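Local coordinates for novel protein similar to vertebrate potassium voltage-gated channel, subfamily H (Eag-related) family (Danio rerio, PDB 3UKN) that probably forms the pore of a voltage-gated, delayed-rectifier potassium channel, represented here by its cytoplasmic C-linker and cyclic nucleotide-binding homology domain, at residues I97-C103 with Y167-I173; S147-T151 with F192-Q197. All blocks are in the same frame, centred on the assembly; numbering follows the deposited sequence.

Contact 1: residues I97-C103 with Y167-I173; sequences IIKTSFC and YCDLQYI
Lys-99, Ser-101 and Cys-103 pair with Tyr-172, Leu-170 and Cys-168 in an antiparallel ladder of six backbone hydrogen bonds, two to each pair. Between these rungs lie the non-hydrogen-bonded pairs Thr-100 with Gln-171 and Phe-102 with Asp-169, where CA-H...O contacts bring Thr-100 CA to 3.0 Å from Leu-170 O.

Lys-99 CB makes a CH-pi contact over a face of the Tyr-172 ring, 3.6 Å from its centroid; a Tyr-172 chi1 of 68°, with CG between its backbone N and carbonyl carbon, swings the ring against it. A water joins Thr-100 O to Tyr-172 OH, which also bonds Asp-53 N; Lys-99 NZ reaches a salt bridge with Asp-53 and a hydrogen bond to Ser-55 O.

Just beyond Lys-99 and Tyr-172 the contact turns apolar: Ile-98 CG1 presses tightly on Ile-173 CD1 at 3.5 Å, and Ile-97 CD1 meets Ile-173 CG2. At the opposite end Cys-103 CB lies 3.9 Å from Cys-168 CB.

The pair belongs to the beta roll of the cyclic nucleotide-binding homology domain. Strand 99-103 is the edge of its sheet within this chain; strand 168-174 lies inside it and bonds onward to strand 118-122, while Ile-97 and Ile-173 touch helix 175-184.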
ATOM      1  N   ILE B  97       6.035 -11.690  -4.511  1.00 33.59           N
ATOM      2  CA  ILE B  97       5.464 -10.336  -4.559  1.00 33.72           C
ATOM      3  C   ILE B  97       4.550 -10.149  -5.777  1.00 39.32           C
ATOM      4  O   ILE B  97       4.156  -9.034  -6.110  1.00 38.21           O
ATOM      5  CB  ILE B  97       6.555  -9.193  -4.553  1.00 22.03           C
ATOM      6  CG1 ILE B  97       7.419  -9.236  -5.831  1.00 24.28           C
ATOM      7  CG2 ILE B  97       7.407  -9.231  -3.262  1.00 24.60           C
ATOM      8  CD1 ILE B  97       8.443  -8.087  -5.958  1.00 17.29           C
ATOM      9  N   ILE B  98       4.207 -11.249  -6.436  1.00 31.85           N
ATOM     10  CA  ILE B  98       3.322 -11.184  -7.593  1.00 31.82           C
ATOM     11  C   ILE B  98       1.861 -11.184  -7.140  1.00 31.48           C
ATOM     12  O   ILE B  98       1.473 -11.982  -6.298  1.00 27.96           O
ATOM     13  CB  ILE B  98       3.568 -12.382  -8.572  1.00 30.44           C
ATOM     14  CG1 ILE B  98       4.938 -12.269  -9.236  1.00 24.84           C
ATOM     15  CG2 ILE B  98       2.476 -12.464  -9.622  1.00 29.27           C
ATOM     16  CD1 ILE B  98       5.228 -13.396 -10.166  1.00 29.56           C
ATOM     17  N   LYS B  99       1.058 -10.296  -7.711  1.00 26.76           N
ATOM     18  CA  LYS B  99      -0.348 -10.154  -7.341  1.00 29.55           C
ATOM     19  C   LYS B  99      -1.201 -10.433  -8.556  1.00 45.03           C
ATOM     20  O   LYS B  99      -0.691 -10.516  -9.676  1.00 35.59           O
ATOM     21  CB  LYS B  99      -0.648  -8.715  -6.910  1.00 33.06           C
ATOM     22  CG  LYS B  99       0.330  -8.129  -5.916  1.00 29.85           C
ATOM     23  CD  LYS B  99      -0.114  -8.446  -4.512  1.00 27.80           C
ATOM     24  CE  LYS B  99       0.795  -7.772  -3.496  1.00 34.50           C
ATOM     25  NZ  LYS B  99       0.365  -8.135  -2.116  1.00 37.28           N
ATOM     26  N   THR B 100      -2.508 -10.518  -8.337  1.00 42.08           N
ATOM     27  CA  THR B 100      -3.457 -10.784  -9.400  1.00 38.69           C
ATOM     28  C   THR B 100      -4.702  -9.939  -9.199  1.00 37.48           C
ATOM     29  O   THR B 100      -5.004  -9.506  -8.078  1.00 30.33           O
ATOM     30  CB  THR B 100      -3.876 -12.254  -9.387  1.00 53.39           C
ATOM     31  OG1 THR B 100      -4.454 -12.560  -8.116  1.00 67.92           O
ATOM     32  CG2 THR B 100      -2.662 -13.164  -9.615  1.00 43.18           C
ATOM     33  N   SER B 101      -5.437  -9.688 -10.275  1.00 46.66           N
ATOM     34  CA  SER B 101      -6.699  -8.973 -10.147  1.00 43.10           C
ATOM     35  C   SER B 101      -7.581  -9.238 -11.340  1.00 46.69           C
ATOM     36  O   SER B 101      -7.092  -9.311 -12.469  1.00 47.64           O
ATOM     37  CB  SER B 101      -6.485  -7.460  -9.985  1.00 39.72           C
ATOM     38  OG  SER B 101      -7.732  -6.772  -9.873  1.00 31.35           O
ATOM     39  N   PHE B 102      -8.874  -9.397 -11.075  1.00 45.32           N
ATOM     40  CA  PHE B 102      -9.884  -9.461 -12.119  1.00 49.07           C
ATOM     41  C   PHE B 102     -10.080  -8.041 -12.601  1.00 38.78           C
ATOM     42  O   PHE B 102      -9.816  -7.079 -11.867  1.00 39.64           O
ATOM     43  CB  PHE B 102     -11.221 -10.005 -11.590  1.00 68.79           C
ATOM     44  CG  PHE B 102     -11.173 -11.450 -11.167  1.00 93.75           C
ATOM     45  CD1 PHE B 102     -11.451 -12.462 -12.074  1.00104.78           C
ATOM     46  CD2 PHE B 102     -10.865 -11.796  -9.860  1.00103.04           C
ATOM     47  CE1 PHE B 102     -11.411 -13.792 -11.687  1.00114.29           C
ATOM     48  CE2 PHE B 102     -10.825 -13.121  -9.472  1.00113.54           C
ATOM     49  CZ  PHE B 102     -11.097 -14.119 -10.386  1.00119.42           C
ATOM     50  N   CYS B 103     -10.541  -7.911 -13.833  1.00 38.58           N
ATOM     51  CA  CYS B 103     -10.761  -6.616 -14.446  1.00 35.92           C
ATOM     52  C   CYS B 103     -12.049  -6.727 -15.272  1.00 37.73           C
ATOM     53  O   CYS B 103     -12.315  -7.753 -15.895  1.00 43.03           O
ATOM     54  CB  CYS B 103      -9.541  -6.251 -15.317  1.00 34.83           C
ATOM     55  SG  CYS B 103      -9.479  -4.530 -15.858  1.00 49.65           S
ATOM     56  N   TYR B 167     -13.828  -9.461 -19.633  1.00 33.09           N
ATOM     57  CA  TYR B 167     -13.348  -9.840 -18.316  1.00 34.12           C
ATOM     58  C   TYR B 167     -11.929 -10.343 -18.455  1.00 39.59           C
ATOM     59  O   TYR B 167     -11.652 -11.192 -19.309  1.00 47.97           O
ATOM     60  CB  TYR B 167     -14.262 -10.894 -17.692  1.00 42.42           C
ATOM     61  CG  TYR B 167     -15.558 -10.280 -17.241  1.00 38.49           C
ATOM     62  CD1 TYR B 167     -15.610  -9.554 -16.060  1.00 44.65           C
ATOM     63  CD2 TYR B 167     -16.709 -10.368 -18.011  1.00 38.65           C
ATOM     64  CE1 TYR B 167     -16.773  -8.956 -15.632  1.00 55.45           C
ATOM     65  CE2 TYR B 167     -17.893  -9.762 -17.593  1.00 45.49           C
ATOM     66  CZ  TYR B 167     -17.914  -9.057 -16.395  1.00 51.81           C
ATOM     67  OH  TYR B 167     -19.057  -8.441 -15.940  1.00 48.88           O
ATOM     68  N   CYS B 168     -11.034  -9.786 -17.636  1.00 40.41           N
ATOM     69  CA  CYS B 168      -9.602 -10.094 -17.685  1.00 50.20           C
ATOM     70  C   CYS B 168      -9.050 -10.578 -16.353  1.00 53.18           C
ATOM     71  O   CYS B 168      -9.469 -10.139 -15.283  1.00 48.68           O
ATOM     72  CB  CYS B 168      -8.797  -8.861 -18.092  1.00 45.11           C
ATOM     73  SG  CYS B 168      -9.033  -8.317 -19.769  1.00 42.73           S
ATOM     74  N   ASP B 169      -8.079 -11.474 -16.441  1.00 46.41           N
ATOM     75  CA  ASP B 169      -7.350 -11.938 -15.276  1.00 49.58           C
ATOM     76  C   ASP B 169      -5.883 -11.534 -15.419  1.00 45.52           C
ATOM     77  O   ASP B 169      -5.166 -12.035 -16.289  1.00 49.36           O
ATOM     78  CB  ASP B 169      -7.483 -13.449 -15.145  1.00 66.08           C
ATOM     79  CG  ASP B 169      -6.971 -13.964 -13.826  1.00 76.95           C
ATOM     80  OD1 ASP B 169      -6.043 -13.346 -13.259  1.00 77.17           O
ATOM     81  OD2 ASP B 169      -7.495 -14.995 -13.356  1.00 82.41           O
ATOM     82  N   LEU B 170      -5.443 -10.622 -14.559  1.00 37.60           N
ATOM     83  CA  LEU B 170      -4.123 -10.036 -14.664  1.00 35.90           C
ATOM     84  C   LEU B 170      -3.211 -10.422 -13.508  1.00 34.36           C
ATOM     85  O   LEU B 170      -3.669 -10.616 -12.388  1.00 41.86           O
ATOM     86  CB  LEU B 170      -4.259  -8.519 -14.698  1.00 34.94           C
ATOM     87  CG  LEU B 170      -5.129  -7.970 -15.827  1.00 39.26           C
ATOM     88  CD1 LEU B 170      -5.463  -6.502 -15.563  1.00 45.33           C
ATOM     89  CD2 LEU B 170      -4.402  -8.119 -17.141  1.00 37.75           C
ATOM     90  N   GLN B 171      -1.920 -10.543 -13.795  1.00 31.12           N
ATOM     91  CA  GLN B 171      -0.899 -10.636 -12.764  1.00 25.97           C
ATOM     92  C   GLN B 171      -0.008  -9.425 -12.895  1.00 29.22           C
ATOM     93  O   GLN B 171       0.039  -8.797 -13.952  1.00 31.72           O
ATOM     94  CB  GLN B 171      -0.042 -11.890 -12.934  1.00 20.93           C
ATOM     95  CG  GLN B 171      -0.774 -13.165 -12.674  1.00 28.12           C
ATOM     96  CD  GLN B 171       0.116 -14.381 -12.760  1.00 33.37           C
ATOM     97  OE1 GLN B 171       1.324 -14.280 -13.008  1.00 29.49           O
ATOM     98  NE2 GLN B 171      -0.477 -15.547 -12.558  1.00 34.31           N
ATOM     99  N   TYR B 172       0.735  -9.113 -11.840  1.00 21.74           N
ATOM    100  CA  TYR B 172       1.584  -7.933 -11.878  1.00 17.60           C
ATOM    101  C   TYR B 172       2.561  -7.902 -10.720  1.00 21.11           C
ATOM    102  O   TYR B 172       2.373  -8.583  -9.706  1.00 28.49           O
ATOM    103  CB  TYR B 172       0.722  -6.653 -11.900  1.00 25.77           C
ATOM    104  CG  TYR B 172      -0.060  -6.379 -10.625  1.00 26.17           C
ATOM    105  CD1 TYR B 172       0.497  -5.622  -9.585  1.00 25.65           C
ATOM    106  CD2 TYR B 172      -1.365  -6.861 -10.461  1.00 30.24           C
ATOM    107  CE1 TYR B 172      -0.237  -5.352  -8.399  1.00 28.76           C
ATOM    108  CE2 TYR B 172      -2.101  -6.595  -9.276  1.00 26.48           C
ATOM    109  CZ  TYR B 172      -1.527  -5.851  -8.258  1.00 32.21           C
ATOM    110  OH  TYR B 172      -2.260  -5.599  -7.112  1.00 28.43           O
ATOM    111  N   ILE B 173       3.594  -7.090 -10.888  1.00 20.18           N
ATOM    112  CA  ILE B 173       4.592  -6.823  -9.870  1.00 20.31           C
ATOM    113  C   ILE B 173       4.826  -5.298  -9.867  1.00 26.10           C
ATOM    114  O   ILE B 173       5.004  -4.690 -10.931  1.00 24.77           O
ATOM    115  CB  ILE B 173       5.895  -7.511 -10.212  1.00 27.81           C
ATOM    116  CG1 ILE B 173       5.660  -9.000 -10.444  1.00 43.44           C
ATOM    117  CG2 ILE B 173       6.931  -7.284  -9.121  1.00 23.53           C
ATOM    118  CD1 ILE B 173       6.937  -9.786 -10.632  1.00 50.69           C
TER
HETATM  119  O   HOH W   1      -4.410  -7.422  -6.362  1.00 30.29           O

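Contact 2: residues S147-T151 with F192-Q197; sequences SDSLT and FVSEIQ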
ATOM      1  N   SER B 147       7.058  -0.987 -19.419  1.00 32.17           N
ATOM      2  CA  SER B 147       7.970  -0.007 -19.966  1.00 41.26           C
ATOM      3  C   SER B 147       9.373  -0.601 -20.001  1.00 45.29           C
ATOM      4  O   SER B 147       9.655  -1.588 -19.324  1.00 48.60           O
ATOM      5  CB  SER B 147       7.940   1.258 -19.114  1.00 39.79           C
ATOM      6  OG  SER B 147       9.011   2.117 -19.432  1.00 48.75           O
ATOM      7  N   ASP B 148      10.238   0.004 -20.806  1.00 25.81           N
ATOM      8  CA  ASP B 148      11.586  -0.488 -21.040  1.00 40.94           C
ATOM      9  C   ASP B 148      12.625   0.080 -20.070  1.00 50.01           C
ATOM     10  O   ASP B 148      13.741  -0.419 -20.022  1.00 64.31           O
ATOM     11  CB  ASP B 148      12.007  -0.169 -22.479  1.00 52.03           C
ATOM     12  CG  ASP B 148      12.089   1.320 -22.742  1.00 65.24           C
ATOM     13  OD1 ASP B 148      11.028   1.964 -22.852  1.00 66.62           O
ATOM     14  OD2 ASP B 148      13.214   1.853 -22.839  1.00 75.15           O
ATOM     15  N   SER B 149      12.291   1.112 -19.303  1.00 59.48           N
ATOM     16  CA  SER B 149      13.305   1.679 -18.400  1.00 68.22           C
ATOM     17  C   SER B 149      12.950   1.551 -16.924  1.00 54.53           C
ATOM     18  O   SER B 149      12.784   2.546 -16.223  1.00 59.52           O
ATOM     19  CB  SER B 149      13.613   3.135 -18.752  1.00 79.91           C
ATOM     20  OG  SER B 149      14.623   3.204 -19.742  1.00 86.47           O
ATOM     21  N   LEU B 150      12.868   0.312 -16.456  1.00 47.05           N
ATOM     22  CA  LEU B 150      12.268   0.023 -15.170  1.00 48.34           C
ATOM     23  C   LEU B 150      13.198   0.189 -13.974  1.00 52.32           C
ATOM     24  O   LEU B 150      12.733   0.208 -12.833  1.00 50.49           O
ATOM     25  CB  LEU B 150      11.678  -1.386 -15.180  1.00 42.60           C
ATOM     26  CG  LEU B 150      10.597  -1.628 -16.236  1.00 42.86           C
ATOM     27  CD1 LEU B 150      10.084  -3.057 -16.174  1.00 38.86           C
ATOM     28  CD2 LEU B 150       9.446  -0.653 -16.054  1.00 38.14           C
ATOM     29  N   THR B 151      14.500   0.308 -14.211  1.00 57.80           N
ATOM     30  CA  THR B 151      15.439   0.223 -13.100  1.00 64.14           C
ATOM     31  C   THR B 151      16.191   1.509 -12.779  1.00 73.86           C
ATOM     32  O   THR B 151      17.168   1.469 -12.036  1.00 85.07           O
ATOM     33  CB  THR B 151      16.479  -0.917 -13.291  1.00 65.17           C
ATOM     34  OG1 THR B 151      17.456  -0.537 -14.269  1.00 66.08           O
ATOM     35  CG2 THR B 151      15.800  -2.219 -13.711  1.00 61.57           C
ATOM     36  N   PHE B 192      18.192  -8.363 -17.219  1.00 35.59           N
ATOM     37  CA  PHE B 192      16.782  -8.010 -17.250  1.00 31.10           C
ATOM     38  C   PHE B 192      16.564  -6.802 -18.181  1.00 34.08           C
ATOM     39  O   PHE B 192      15.687  -6.805 -19.032  1.00 31.05           O
ATOM     40  CB  PHE B 192      16.297  -7.723 -15.813  1.00 26.16           C
ATOM     41  CG  PHE B 192      14.901  -7.181 -15.732  1.00 17.60           C
ATOM     42  CD1 PHE B 192      13.829  -8.022 -15.488  1.00 22.48           C
ATOM     43  CD2 PHE B 192      14.665  -5.828 -15.913  1.00 23.25           C
ATOM     44  CE1 PHE B 192      12.518  -7.520 -15.434  1.00 22.34           C
ATOM     45  CE2 PHE B 192      13.376  -5.302 -15.846  1.00 25.73           C
ATOM     46  CZ  PHE B 192      12.293  -6.146 -15.610  1.00 22.82           C
ATOM     47  N   VAL B 193      17.390  -5.776 -18.013  1.00 24.57           N
ATOM     48  CA  VAL B 193      17.359  -4.599 -18.871  1.00 30.44           C
ATOM     49  C   VAL B 193      17.539  -4.985 -20.352  1.00 27.89           C
ATOM     50  O   VAL B 193      16.817  -4.509 -21.229  1.00 24.36           O
ATOM     51  CB  VAL B 193      18.474  -3.610 -18.468  1.00 38.71           C
ATOM     52  CG1 VAL B 193      18.524  -2.445 -19.448  1.00 46.16           C
ATOM     53  CG2 VAL B 193      18.264  -3.103 -17.037  1.00 35.32           C
ATOM     54  N   SER B 194      18.506  -5.859 -20.619  1.00 22.71           N
ATOM     55  CA  SER B 194      18.752  -6.315 -21.977  1.00 33.70           C
ATOM     56  C   SER B 194      17.717  -7.280 -22.522  1.00 34.44           C
ATOM     57  O   SER B 194      17.713  -7.533 -23.724  1.00 28.73           O
ATOM     58  CB  SER B 194      20.139  -6.944 -22.093  1.00 29.07           C
ATOM     59  OG  SER B 194      21.140  -5.960 -21.899  1.00 53.45           O
ATOM     60  N   GLU B 195      16.856  -7.836 -21.666  1.00 36.27           N
ATOM     61  CA  GLU B 195      15.938  -8.881 -22.136  1.00 35.20           C
ATOM     62  C   GLU B 195      14.450  -8.521 -22.122  1.00 26.43           C
ATOM     63  O   GLU B 195      13.655  -9.088 -22.879  1.00 22.79           O
ATOM     64  CB  GLU B 195      16.137 -10.177 -21.355  1.00 39.62           C
ATOM     65  CG  GLU B 195      17.581 -10.602 -21.174  1.00 59.39           C
ATOM     66  CD  GLU B 195      18.065 -11.547 -22.246  1.00 70.16           C
ATOM     67  OE1 GLU B 195      17.228 -12.023 -23.033  1.00 70.30           O
ATOM     68  OE2 GLU B 195      19.285 -11.814 -22.301  1.00 84.44           O
ATOM     69  N   ILE B 196      14.060  -7.596 -21.262  1.00 32.52           N
ATOM     70  CA  ILE B 196      12.648  -7.317 -21.102  1.00 30.55           C
ATOM     71  C   ILE B 196      11.998  -6.902 -22.413  1.00 25.90           C
ATOM     72  O   ILE B 196      10.810  -7.177 -22.656  1.00 26.68           O
ATOM     73  CB  ILE B 196      12.397  -6.241 -20.029  1.00 37.32           C
ATOM     74  CG1 ILE B 196      10.883  -6.083 -19.775  1.00 26.66           C
ATOM     75  CG2 ILE B 196      13.085  -4.920 -20.414  1.00 35.69           C
ATOM     76  CD1 ILE B 196      10.561  -4.960 -18.860  1.00 29.49           C
ATOM     77  N   GLN B 197      12.747  -6.252 -23.286  1.00 30.27           N
ATOM     78  CA  GLN B 197      12.095  -5.746 -24.483  1.00 31.53           C
ATOM     79  C   GLN B 197      11.660  -6.849 -25.460  1.00 25.49           C
ATOM     80  O   GLN B 197      10.685  -6.668 -26.196  1.00 17.32           O
ATOM     81  CB  GLN B 197      12.938  -4.683 -25.169  1.00 38.17           C
ATOM     82  CG  GLN B 197      12.911  -3.351 -24.471  1.00 30.94           C
ATOM     83  CD  GLN B 197      13.912  -2.365 -25.081  1.00 39.46           C
ATOM     84  OE1 GLN B 197      15.121  -2.598 -25.056  1.00 43.05           O
ATOM     85  NE2 GLN B 197      13.408  -1.267 -25.629  1.00 46.24           N
TER
HETATM   86  O   HOH W   2      15.128  -2.499 -21.130  1.00 38.58           O
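Leu-150 meets Phe-192 and Ile-196 through a single methyl, and its side chain shows how the loop after strand 144-146 rests on helix 186-199, the C-terminal helix of the cyclic nucleotide-binding homology domain. Its CB points toward the helix but makes no close contact with it. CG lies anti to the carbonyl carbon (chi1 -60°), and chi2 (179°) extends CD1 away from CA to carry the contact. CD1 comes to the edge of the Phe-192 ring, near its plane, 3.8 Å from CZ. The same methyl lies 3.3 Å from Ile-196 CD1, tighter than usual for two carbons, and the leucine crosses both partners at about a right angle. Leu-175 and Leu-178 of helix 175-184 also touch this side chain, and Leu-150 O accepts from Arg-179 of that helix.

Ile-196 CD1, at the end of an extended chain, also meets Ser-147 O at 3.5 Å. Phe-192 and Ile-196 stand one helical turn apart, joined by the backbone bond from Ile-196 N to Phe-192 O.

Thr-151 and Asp-148 make lighter contacts. Thr-151 OG1 approaches Val-193 CG2 at 3.9 Å. Gln-197 NE2 lies 3.6 Å from Asp-148 CB, with the amide and carboxylate planes only 19° apart. Asp-148 OD1 instead holds Arg-205 by a salt bridge and Asn-203 by a hydrogen bond, residues in or just after strand 200-203, which in KCNH channels occupies the place of a cyclic nucleotide. One water bridges the backbones, donating to Asp-148 O at 2.7 Å and to Val-193 O at 2.6 Å.

With no direct hydrogen bond between loop and helix, the attachment rests on apolar contact at its buried centre and on solvent-mediated bonding beside it.

How the contacts relate
Contact 1 belongs to the middle of the chain, about 7 Å from its centre, while contact 2 sits farther out at about 16 Å; both mix buried and exposed residues. Their centres are about 20 Å apart and their nearest atoms about 7 Å, without touching. Strand pairing lets 97-103 and 167-173 bond directly along their backbones, whereas 147-151 and 192-197, a loop and a helix, meet through side chains and one bridging water. Helix 175-184 serves both: Leu-178 touches Ile-173 in contact 1 and Leu-150 in contact 2. In chain order the segments alternate, so the contacts interleave within the cyclic nucleotide-binding homology domain.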